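Nitroreductase (Desulfitobacterium hafniense, PDB 3PXV) binds flavin mononucleotide and, as a member of the nitroreductase family, probably works as an FMN-dependent oxidoreductase. Local coordinates at residues G114-C117 and Q118-L122; T137-A140 and F141-G144. All blocks are in the same frame, centred on the assembly; numbering follows the deposited sequence.

Contact 1. Residues G114-C117 and Q118-L122; sequences GILC and QTIAL
Leu-116 lays its CD2 methyl against CD1 of Ile-120, 3.6 Å away, where the two side chains cross obliquely one helical turn apart. CG1 of Ile-120 rests over Leu-116 O as well, at 3.4 Å, so the isoleucine covers both the branch and the carbonyl of the residue four positions back. Beneath runs the regular i to i+4 bonding of an alpha helix, for example Ile-120 N to Leu-116 O at 2.9 Å. Thr-119 adds to it: with OG1 beside its own backbone N (chi1 -56°), Thr-119 OG1 turns back along the helix and donates to Ile-115 O over 2.8 Å. Thr-119 N also donates to Ile-115 O, at 3.2 Å, and the two donors approach from opposite faces of the carbonyl plane. A valine in place of Thr-119 would probably leave Ile-115 O with the backbone N-H alone from this turn and deprive Gln-118 NE2 of the second subunit of its hydroxyl partner. That bond crosses the dimer interface, where Leu-122 also packs on Leu-122 of the second subunit. Ile-115 touches FMN and packs on Met-133 of the second subunit, in a pocket at the interface. Within the chain, helix 106-126 lies against the sheet, Cys-117 and Ala-121 on strand 130-133, Leu-116 and Ile-120 on strand 95-101 and also on helix 26-36.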
loop_
_atom_site.group_PDB
_atom_site.type_symbol
_atom_site.label_atom_id
_atom_site.label_comp_id
_atom_site.label_asym_id
_atom_site.label_seq_id
_atom_site.Cartn_x
_atom_site.Cartn_y
_atom_site.Cartn_z
ATOM N N GLY B 114 1.148 3.764 -0.991
ATOM C CA GLY B 114 0.321 2.638 -1.430
ATOM C C GLY B 114 -0.383 1.969 -0.266
ATOM O O GLY B 114 -1.509 1.525 -0.384
ATOM N N ILE B 115 0.308 1.907 0.874
ATOM C CA ILE B 115 -0.270 1.349 2.083
ATOM C C ILE B 115 -1.491 2.141 2.476
ATOM O O ILE B 115 -2.503 1.574 2.850
ATOM C CB ILE B 115 0.724 1.375 3.222
ATOM C CG1 ILE B 115 1.806 0.320 2.950
ATOM C CG2 ILE B 115 0.009 1.135 4.562
ATOM C CD1 ILE B 115 2.900 0.204 4.003
ATOM N N LEU B 116 -1.408 3.463 2.387
ATOM C CA LEU B 116 -2.527 4.285 2.784
ATOM C C LEU B 116 -3.673 4.239 1.756
ATOM O O LEU B 116 -4.857 4.184 2.145
ATOM C CB LEU B 116 -2.045 5.697 3.056
ATOM C CG LEU B 116 -3.023 6.793 3.505
ATOM C CD1 LEU B 116 -2.299 7.817 4.334
ATOM C CD2 LEU B 116 -3.714 7.441 2.284
ATOM N N CYS B 117 -3.341 4.251 0.458
ATOM C CA CYS B 117 -4.385 4.232 -0.561
ATOM C C CYS B 117 -5.193 2.955 -0.498
ATOM O O CYS B 117 -6.398 2.998 -0.678
ATOM C CB CYS B 117 -3.836 4.527 -1.957
ATOM S SG CYS B 117 -3.356 6.287 -2.059
ATOM N N GLN B 118 -4.542 1.823 -0.221
ATOM C CA GLN B 118 -5.255 0.539 -0.067
ATOM C C GLN B 118 -6.125 0.602 1.187
ATOM O O GLN B 118 -7.254 0.130 1.179
ATOM C CB GLN B 118 -4.290 -0.659 -0.035
ATOM C CG GLN B 118 -4.928 -2.023 0.169
ATOM C CD GLN B 118 -5.882 -2.468 -0.936
ATOM O OE1 GLN B 118 -6.315 -1.677 -1.740
ATOM N NE2 GLN B 118 -6.225 -3.751 -0.955
ATOM N N THR B 119 -5.629 1.207 2.258
ATOM C CA THR B 119 -6.448 1.324 3.468
ATOM C C THR B 119 -7.733 2.110 3.161
ATOM O O THR B 119 -8.833 1.731 3.591
ATOM C CB THR B 119 -5.688 1.980 4.568
ATOM O OG1 THR B 119 -4.486 1.240 4.797
ATOM C CG2 THR B 119 -6.534 2.033 5.844
ATOM N N ILE B 120 -7.601 3.180 2.379
ATOM C CA ILE B 120 -8.764 3.939 1.938
ATOM C C ILE B 120 -9.724 3.039 1.136
ATOM O O ILE B 120 -10.926 2.968 1.438
ATOM C CB ILE B 120 -8.376 5.148 1.030
ATOM C CG1 ILE B 120 -7.574 6.176 1.828
ATOM C CG2 ILE B 120 -9.646 5.753 0.406
ATOM C CD1 ILE B 120 -7.106 7.393 1.058
ATOM N N ALA B 121 -9.189 2.351 0.126
ATOM C CA ALA B 121 -10.031 1.563 -0.766
ATOM C C ALA B 121 -10.781 0.489 0.002
ATOM O O ALA B 121 -11.985 0.294 -0.215
ATOM C CB ALA B 121 -9.207 0.954 -1.931
ATOM N N LEU B 122 -10.091 -0.192 0.913
ATOM C CA LEU B 122 -10.750 -1.239 1.698
ATOM C C LEU B 122 -11.786 -0.637 2.640
ATOM O O LEU B 122 -12.908 -1.160 2.770
ATOM C CB LEU B 122 -9.734 -2.135 2.444
ATOM C CG LEU B 122 -8.816 -2.945 1.526
ATOM C CD1 LEU B 122 -7.906 -3.838 2.331
ATOM C CD2 LEU B 122 -9.600 -3.787 0.522
#

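Contact 2. Residues T137-A140 and F141-G144; sequences TGLA and FASG
Phe-141 swings its ring back beside the 3-10 turn at 137-138, so that the ring edge faces the backbone oxygens of that turn, in the loop that joins strand 130-133 to helix 147-154 of the nitroreductase fold. CG lies beside the residue's own backbone N (chi1 -57°), which carries the ring back along the preceding residues. Gly-138 O then sits in the ring plane, 3.7 Å from CD1 of Phe-141, and Thr-137 O is near the same edge, 4.0 Å from CE1 of Phe-141. CB of Ala-140 comes to 4.1 Å from CD1 of Phe-141. Gly-138 O has a second role: Phe-141 N donates to it at 3.2 Å, from above the carbonyl plane and away from the lone pairs, so one oxygen meets both the amide and the ring edge of the same residue. Ring and loop are closed in by Phe-156, whose ring meets that of Phe-141 with the planes about 15° apart, and by Phe-150 and Leu-154. Further on, Phe-141 to Gly-144 form a type I beta turn, closed by Gly-144 N to Phe-141 O at 3.1 Å. Two waters join the halves of the loop. Water 1 donates to Leu-139 O and accepts from Ser-143 N, while water 2 donates to Ala-140 O at 2.7 Å and is hydrogen-bonded to Ser-143 OG at 2.9 Å.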
loop_
_atom_site.group_PDB
_atom_site.type_symbol
_atom_site.label_atom_id
_atom_site.label_comp_id
_atom_site.label_asym_id
_atom_site.label_seq_id
_atom_site.Cartn_x
_atom_site.Cartn_y
_atom_site.Cartn_z
ATOM N N THR B 137 -4.882 11.551 -11.723
ATOM C CA THR B 137 -5.081 12.857 -11.089
ATOM C C THR B 137 -3.743 13.592 -11.140
ATOM O O THR B 137 -3.712 14.820 -11.194
ATOM C CB THR B 137 -5.477 12.738 -9.595
ATOM O OG1 THR B 137 -6.563 11.827 -9.455
ATOM C CG2 THR B 137 -5.843 14.105 -9.009
ATOM N N GLY B 138 -2.646 12.822 -11.100
ATOM C CA GLY B 138 -1.295 13.361 -11.154
ATOM C C GLY B 138 -0.951 14.186 -12.385
ATOM O O GLY B 138 -0.015 14.971 -12.365
ATOM N N LEU B 139 -1.701 13.986 -13.459
ATOM C CA LEU B 139 -1.480 14.702 -14.705
ATOM C C LEU B 139 -1.818 16.201 -14.583
ATOM O O LEU B 139 -1.344 17.014 -15.365
ATOM C CB LEU B 139 -2.279 14.053 -15.840
ATOM C CG LEU B 139 -1.866 12.655 -16.280
ATOM C CD1 LEU B 139 -2.875 12.056 -17.303
ATOM C CD2 LEU B 139 -0.462 12.682 -16.858
ATOM N N ALA B 140 -2.597 16.569 -13.568
ATOM C CA ALA B 140 -2.933 17.971 -13.332
ATOM C C ALA B 140 -1.690 18.804 -12.978
ATOM O O ALA B 140 -1.684 20.011 -13.167
ATOM C CB ALA B 140 -3.962 18.072 -12.234
ATOM N N PHE B 141 -0.645 18.151 -12.489
ATOM C CA PHE B 141 0.575 18.818 -12.046
ATOM C C PHE B 141 1.731 18.653 -13.004
ATOM O O PHE B 141 2.745 19.321 -12.869
ATOM C CB PHE B 141 1.041 18.180 -10.738
ATOM C CG PHE B 141 0.015 18.207 -9.640
ATOM C CD1 PHE B 141 -0.943 17.232 -9.551
ATOM C CD2 PHE B 141 0.034 19.205 -8.681
ATOM C CE1 PHE B 141 -1.869 17.252 -8.557
ATOM C CE2 PHE B 141 -0.897 19.225 -7.693
ATOM C CZ PHE B 141 -1.853 18.245 -7.636
ATOM N N ALA B 142 1.555 17.770 -13.975
ATOM C CA ALA B 142 2.638 17.315 -14.839
ATOM C C ALA B 142 3.361 18.343 -15.672
ATOM O O ALA B 142 4.553 18.214 -15.866
ATOM C CB ALA B 142 2.164 16.140 -15.716
ATOM N N SER B 143 2.668 19.352 -16.175
ATOM C CA SER B 143 3.319 20.376 -17.006
ATOM C C SER B 143 4.160 21.312 -16.155
ATOM O O SER B 143 5.047 21.985 -16.665
ATOM C CB SER B 143 2.274 21.189 -17.766
ATOM O OG SER B 143 1.577 22.066 -16.894
ATOM N N GLY B 144 3.855 21.360 -14.857
ATOM C CA GLY B 144 4.521 22.262 -13.934
ATOM C C GLY B 144 3.928 23.675 -13.967
ATOM O O GLY B 144 4.167 24.483 -13.057
HETATM O O HOH W 1 -0.296 19.490 -16.434
HETATM O O HOH W 2 0.269 21.508 -14.350
#

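Contact 1 and contact 2 are two local pieces of the same chain, in series, with centres about 22 Å apart on opposite sides of the chain's centre. Their nearest atoms are about 10 Å apart. Strand 130-133 lies between them in sequence: Cys-117 of contact 1 packs on its Met-133. Ile-115 of contact 1 reaches the FMN of the pocket it shares with Met-133 of the second subunit, about 3 Å between nearest atoms. Contact 2 follows Gly-135 and Tyr-136 of the other FMN pocket, and the Thr-137 side chain is about 7 Å, nearest atoms, from the nearest FMN. Contact 1 also reaches the second subunit, whereas no other chain of the assembly touches contact 2.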